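Local coordinates for protein L-tyrosine isonitrile synthase (Pseudomonas aeruginosa, PDB 3E59) that builds the isonitrile group on L-tyrosine, taking the carbon atom from C2 of ribulose 5-phosphate, in the biosynthesis of paerucumarin, at residues L90-L93 / N94-Q98; P82-A85 / E86-S89. One frame throughout, in Å; residues are numbered along the deposited sequence.

Interaction 1 (L90-L93 / N94-Q98); sequences LSFL and NHLCQ
Phe92 and Leu96, one helical turn apart, make the side-chain contact of this stretch: ring atom CE2 of Phe92 lies 4.2 Å from CD2 of Leu96. Both first torsions hold CG anti to the backbone N (chi1 167° for Phe92 and -174° for Leu96), and the two side chains slant across one another. Tyr22 meets the Phe92 ring in an edge-to-face stack, while Leu96 reaches Ile268.

The backbone adds hydrogen bonds of the i to i+4 kind. Leu96 N donates to Phe92 O at 2.9 Å, His95 N to Ser91 O at 3.0 Å and Asn94 N to Leu90 O at 3.1 Å; the bond from Cys97 N to Leu93 O is weak.

Ser91 O has a second donor, a water whose oxygen lies 3.0 Å from Ser91 O. The same water accepts from Asn94 ND2 at 3.1 Å. Asn94 OD1 accepts from His148 N, so both ends of the side-chain amide are engaged.

Leu90 packs on helix 127-144, while Leu93 meets Ile110 and Ile149 of strands 108-112 and 149-151, the packing of an alpha-helix on the parallel sheet of an alpha/beta fold.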
# COMPACT_ATOMS: atom_id res chain seq x y z
N LEU A 90 -4.04 5.01 -8.87
CA LEU A 90 -2.82 5.29 -9.65
C LEU A 90 -2.88 6.65 -10.32
O LEU A 90 -1.86 7.34 -10.46
CB LEU A 90 -2.57 4.20 -10.69
CG LEU A 90 -2.21 2.80 -10.15
CD1 LEU A 90 -2.48 1.73 -11.21
CD2 LEU A 90 -0.75 2.78 -9.66
N SER A 91 -4.08 7.04 -10.76
CA SER A 91 -4.27 8.34 -11.38
C SER A 91 -4.06 9.45 -10.34
O SER A 91 -3.43 10.47 -10.63
CB SER A 91 -5.66 8.42 -12.03
OG SER A 91 -5.85 9.68 -12.62
N PHE A 92 -4.57 9.22 -9.13
CA PHE A 92 -4.35 10.16 -8.02
C PHE A 92 -2.87 10.40 -7.75
O PHE A 92 -2.45 11.55 -7.54
CB PHE A 92 -5.03 9.69 -6.72
CG PHE A 92 -4.57 10.48 -5.52
CD1 PHE A 92 -5.15 11.71 -5.23
CD2 PHE A 92 -3.51 10.02 -4.74
CE1 PHE A 92 -4.69 12.46 -4.17
CE2 PHE A 92 -3.05 10.77 -3.66
CZ PHE A 92 -3.64 11.99 -3.37
N LEU A 93 -2.10 9.31 -7.71
CA LEU A 93 -0.69 9.38 -7.36
C LEU A 93 0.06 10.15 -8.42
O LEU A 93 0.97 10.94 -8.11
CB LEU A 93 -0.10 7.97 -7.21
CG LEU A 93 -0.52 7.11 -6.01
CD1 LEU A 93 0.05 5.72 -6.17
CD2 LEU A 93 -0.06 7.73 -4.71
N ASN A 94 -0.31 9.92 -9.67
CA ASN A 94 0.27 10.68 -10.76
C ASN A 94 -0.05 12.18 -10.68
O ASN A 94 0.82 13.00 -10.95
CB ASN A 94 -0.14 10.12 -12.12
CG ASN A 94 0.72 10.67 -13.23
OD1 ASN A 94 1.90 10.34 -13.32
ND2 ASN A 94 0.15 11.54 -14.07
N HIS A 95 -1.28 12.53 -10.30
CA HIS A 95 -1.67 13.94 -10.24
C HIS A 95 -0.99 14.64 -9.06
O HIS A 95 -0.66 15.81 -9.15
CB HIS A 95 -3.19 14.12 -10.19
CG HIS A 95 -3.64 15.55 -10.37
ND1 HIS A 95 -4.35 16.23 -9.40
CD2 HIS A 95 -3.45 16.42 -11.39
CE1 HIS A 95 -4.59 17.46 -9.82
NE2 HIS A 95 -4.06 17.60 -11.03
N LEU A 96 -0.80 13.92 -7.96
CA LEU A 96 -0.01 14.41 -6.84
C LEU A 96 1.40 14.88 -7.29
O LEU A 96 1.87 15.95 -6.89
CB LEU A 96 0.08 13.31 -5.78
CG LEU A 96 0.74 13.56 -4.42
CD1 LEU A 96 -0.05 14.54 -3.55
CD2 LEU A 96 0.88 12.25 -3.69
N CYS A 97 2.05 14.10 -8.15
CA CYS A 97 3.37 14.44 -8.68
C CYS A 97 3.30 15.69 -9.56
O CYS A 97 4.20 16.54 -9.49
CB CYS A 97 3.96 13.26 -9.48
SG CYS A 97 4.51 11.84 -8.49
N GLN A 98 2.22 15.80 -10.35
CA GLN A 98 1.99 16.97 -11.22
C GLN A 98 1.77 18.25 -10.40
O GLN A 98 2.34 19.30 -10.72
CB GLN A 98 0.81 16.71 -12.18
CG GLN A 98 1.07 15.61 -13.23
CD GLN A 98 -0.11 15.34 -14.15
OE1 GLN A 98 -1.26 15.26 -13.72
NE2 GLN A 98 0.17 15.19 -15.44
O HOH W 1 -2.90 11.57 -13.35

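Interaction 2 (P82-A85 / E86-S89); sequences PDMA and ERLS
Glu86 folds back over Pro82 and Asp83 to close a capping box at the N-terminus of helix 84-103. Its CB lies 3.6 Å from Asp83 O, and its CG packs 3.9 Å from CB of Pro82. A bend at chi2 (83°) turns the chain back toward the start of the helix, bringing CD close to Pro82 CA. At the tip, OE1 accepts from Asp83 N at 3.0 Å; the N-H points almost straight at the oxygen (175°) but comes from above the carboxylate plane. OE1 also forms a salt bridge with Lys70, and OE2 takes a hydrogen bond from Tyr133, so both oxygens of this buried carboxylate are held.

Asp83, the N-cap residue, caps the helix through OD1, which accepts from Ala85 N at 3.0 Å on the anti side. The two carboxylates are turned 74° against each other, and the positive charge of Lys70 probably eases the closeness of OD1 and OE1.

On another side of the turn, CG of Met84 touches CD1 of Leu88 at 3.8 Å, and both residues pack on Phe292. Arg87 extends toward helix 127-144, where it pairs with Glu143. Ala85 O is gripped twice by Ser89, one turn further along the helix, whose N and OG, the latter at 2.8 Å, reach it from opposite faces of the carbonyl plane.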
# COMPACT_ATOMS: atom_id res chain seq x y z
N PRO A 82 -6.58 -5.80 -11.61
CA PRO A 82 -6.79 -4.40 -11.24
C PRO A 82 -8.07 -3.83 -11.86
O PRO A 82 -8.41 -4.17 -13.00
CB PRO A 82 -5.57 -3.69 -11.83
CG PRO A 82 -4.57 -4.72 -12.09
CD PRO A 82 -5.27 -6.03 -12.24
N ASP A 83 -8.79 -2.97 -11.12
CA ASP A 83 -10.03 -2.39 -11.64
C ASP A 83 -10.11 -0.89 -11.36
O ASP A 83 -9.07 -0.23 -11.16
CB ASP A 83 -11.28 -3.17 -11.15
CG ASP A 83 -11.44 -3.17 -9.63
OD1 ASP A 83 -11.03 -2.22 -8.94
OD2 ASP A 83 -12.00 -4.14 -9.10
N MET A 84 -11.32 -0.34 -11.37
CA MET A 84 -11.51 1.11 -11.13
C MET A 84 -10.88 1.61 -9.81
O MET A 84 -10.39 2.73 -9.72
CB MET A 84 -13.00 1.47 -11.23
CG MET A 84 -13.29 2.97 -11.20
SD MET A 84 -12.70 3.87 -12.64
CE MET A 84 -14.02 3.53 -13.80
N ALA A 85 -10.86 0.76 -8.79
CA ALA A 85 -10.18 1.12 -7.54
C ALA A 85 -8.67 1.35 -7.73
O ALA A 85 -8.14 2.38 -7.31
CB ALA A 85 -10.46 0.08 -6.46
N GLU A 86 -7.97 0.41 -8.38
CA GLU A 86 -6.56 0.63 -8.74
C GLU A 86 -6.39 1.83 -9.66
O GLU A 86 -5.47 2.64 -9.47
CB GLU A 86 -5.94 -0.58 -9.43
CG GLU A 86 -5.44 -1.67 -8.50
CD GLU A 86 -6.54 -2.60 -8.05
OE1 GLU A 86 -7.72 -2.37 -8.39
OE2 GLU A 86 -6.22 -3.58 -7.36
N ARG A 87 -7.28 1.94 -10.65
CA ARG A 87 -7.16 2.95 -11.70
C ARG A 87 -7.19 4.36 -11.14
O ARG A 87 -6.32 5.18 -11.45
CB ARG A 87 -8.24 2.78 -12.78
CG ARG A 87 -8.18 3.88 -13.86
CD ARG A 87 -9.18 3.62 -14.97
NE ARG A 87 -9.22 2.22 -15.40
CZ ARG A 87 -8.48 1.71 -16.39
NH1 ARG A 87 -7.64 2.48 -17.07
NH2 ARG A 87 -8.60 0.43 -16.70
N LEU A 88 -8.18 4.63 -10.31
CA LEU A 88 -8.30 5.96 -9.70
C LEU A 88 -7.20 6.23 -8.68
O LEU A 88 -6.79 7.38 -8.51
CB LEU A 88 -9.68 6.12 -9.07
CG LEU A 88 -10.84 6.21 -10.06
CD1 LEU A 88 -12.13 6.05 -9.32
CD2 LEU A 88 -10.81 7.55 -10.81
N SER A 89 -6.74 5.19 -7.99
CA SER A 89 -5.63 5.35 -7.05
C SER A 89 -4.33 5.72 -7.78
O SER A 89 -3.60 6.62 -7.34
CB SER A 89 -5.43 4.09 -6.21
OG SER A 89 -6.58 3.82 -5.45

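Both interactions use helix 84-103, with interaction 2 at its N-terminal end and interaction 1 directly after it in the chain; their centres lie 13 Å apart. Residues 82-89 lead into the helix and form its first turns, and 90-98 carry it onward. The surroundings change along the way: the first turns meet strands 292-295 and 313-318 of the mixed sheet, whereas the later ones pack on strands 108-112 and 149-151 of the parallel sheet. Helix 127-144 accompanies both, touching Pro82 and Arg87 in one and Leu90 and Ser91 in the other. A single helix thus joins the two sheets of this monomeric enzyme.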